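Local structure of TIR protein (Paracoccus denitrificans PD1222, 3H16) at residues B[133-136]-B[137-140]. The protein is a bacterial protein with a Toll/interleukin-1 receptor (TIR) domain, an alpha/beta fold built round a parallel beta-sheet. Residues are numbered along the deposited sequence; the frame is centred on the assembly and turned at random.
Sequences AFNT and STKS
Asn135 folds its side chain over the start of a tight turn and accepts the backbone N-H of Ser137 through its amide oxygen. The bond from Ser137 N to Asn135 OD1 measures 3.1 Å and closes an Asx turn. A type I beta-turn is superimposed on it, because Thr138 N also bonds to Asn135 O at 2.9 Å, with a fairly straight N-H...O angle of 160°. Both donors sit well above the plane of the carbonyl they address. A third N-H, that of Lys139, reaches Asn135 O at 3.0 Å, but this bond is weak. Two backbone donors thus converge on one carbonyl oxygen.

The Asn135 side chain reaches the turn because CG lies anti to the backbone N (chi1 -161°). Its amide oxygen also packs against Ser137, with OD1 3.2 Å from CB. The Asn135 and Thr138 side chains cross at about a right angle, and Thr138 OG1 rests 3.3 Å from Asn135 CB. Thr138 CG2 lies 4.0 Å from Asn135 ND2, the other end of the amide.

The turn joins strand 134-135, at one edge of the chain's parallel sheet, to helix 141-153. Thr136 OG1 is hydrogen-bonded to His114, and backbone bonds tie Phe134 and Thr136 to Trp113. Thr138 OG1 is hydrogen-bonded to Glu89 of the second subunit, and the extended Lys139 chain carries NZ to Trp90 O of that subunit and a salt bridge with Asp147 in its own chain. Ser140 is the helix N-cap: its side chain caps a backbone N there, and its own N-H bonds to Glu143 OE1, consistent with a capping box. Just beyond the beta-turn the chain folds back, and Lys139 O makes a CA-H...O contact with Thr136 CA at 3.3 Å.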
loop_
_atom_site.group_PDB
_atom_site.type_symbol
_atom_site.label_atom_id
_atom_site.label_comp_id
_atom_site.label_asym_id
_atom_site.label_seq_id
_atom_site.Cartn_x
_atom_site.Cartn_y
_atom_site.Cartn_z
ATOM N N ALA B 133 5.825 0.995 4.631
ATOM C CA ALA B 133 6.810 0.756 3.598
ATOM C C ALA B 133 7.107 -0.721 3.375
ATOM O O ALA B 133 6.527 -1.580 4.019
ATOM C CB ALA B 133 8.079 1.483 3.958
ATOM N N PHE B 134 7.999 -1.012 2.433
ATOM C CA PHE B 134 8.404 -2.384 2.175
ATOM C C PHE B 134 9.508 -2.643 3.186
ATOM O O PHE B 134 10.285 -1.738 3.516
ATOM C CB PHE B 134 8.910 -2.539 0.744
ATOM C CG PHE B 134 7.823 -2.465 -0.270
ATOM C CD1 PHE B 134 6.807 -3.411 -0.275
ATOM C CD2 PHE B 134 7.756 -1.405 -1.162
ATOM C CE1 PHE B 134 5.734 -3.297 -1.145
ATOM C CE2 PHE B 134 6.682 -1.278 -2.043
ATOM C CZ PHE B 134 5.668 -2.225 -2.032
ATOM N N ASN B 135 9.563 -3.875 3.674
ATOM C CA ASN B 135 10.510 -4.277 4.707
ATOM C C ASN B 135 11.160 -5.634 4.352
ATOM O O ASN B 135 10.466 -6.650 4.285
ATOM C CB ASN B 135 9.718 -4.398 6.015
ATOM C CG ASN B 135 10.587 -4.353 7.240
ATOM O OD1 ASN B 135 11.797 -4.599 7.167
ATOM N ND2 ASN B 135 9.974 -4.049 8.389
ATOM N N THR B 136 12.476 -5.667 4.143
ATOM C CA THR B 136 13.125 -6.936 3.803
ATOM C C THR B 136 13.114 -7.908 4.989
ATOM O O THR B 136 13.554 -9.053 4.879
ATOM C CB THR B 136 14.588 -6.747 3.354
ATOM O OG1 THR B 136 15.382 -6.318 4.464
ATOM C CG2 THR B 136 14.675 -5.715 2.253
ATOM N N SER B 137 12.596 -7.444 6.121
ATOM C CA SER B 137 12.527 -8.259 7.324
ATOM C C SER B 137 11.200 -9.012 7.341
ATOM O O SER B 137 11.020 -9.963 8.105
ATOM C CB SER B 137 12.633 -7.355 8.555
ATOM O OG SER B 137 12.489 -8.083 9.757
ATOM N N THR B 138 10.277 -8.582 6.483
ATOM C CA THR B 138 8.958 -9.198 6.410
ATOM C C THR B 138 8.650 -9.782 5.039
ATOM O O THR B 138 7.659 -10.484 4.860
ATOM C CB THR B 138 7.856 -8.189 6.794
ATOM O OG1 THR B 138 7.840 -7.114 5.852
ATOM C CG2 THR B 138 8.117 -7.629 8.191
ATOM N N LYS B 139 9.496 -9.483 4.068
ATOM C CA LYS B 139 9.320 -10.011 2.728
ATOM C C LYS B 139 10.688 -10.273 2.132
ATOM O O LYS B 139 11.650 -9.561 2.431
ATOM C CB LYS B 139 8.555 -9.023 1.848
ATOM C CG LYS B 139 7.091 -8.907 2.208
ATOM C CD LYS B 139 6.300 -8.220 1.111
ATOM C CE LYS B 139 4.813 -8.247 1.441
ATOM N NZ LYS B 139 3.978 -7.582 0.401
ATOM N N SER B 140 10.786 -11.313 1.314
ATOM C CA SER B 140 12.050 -11.627 0.661
ATOM C C SER B 140 12.226 -10.588 -0.452
ATOM O O SER B 140 11.287 -9.844 -0.764
ATOM C CB SER B 140 12.000 -13.031 0.058
ATOM O OG SER B 140 10.909 -13.130 -0.838
#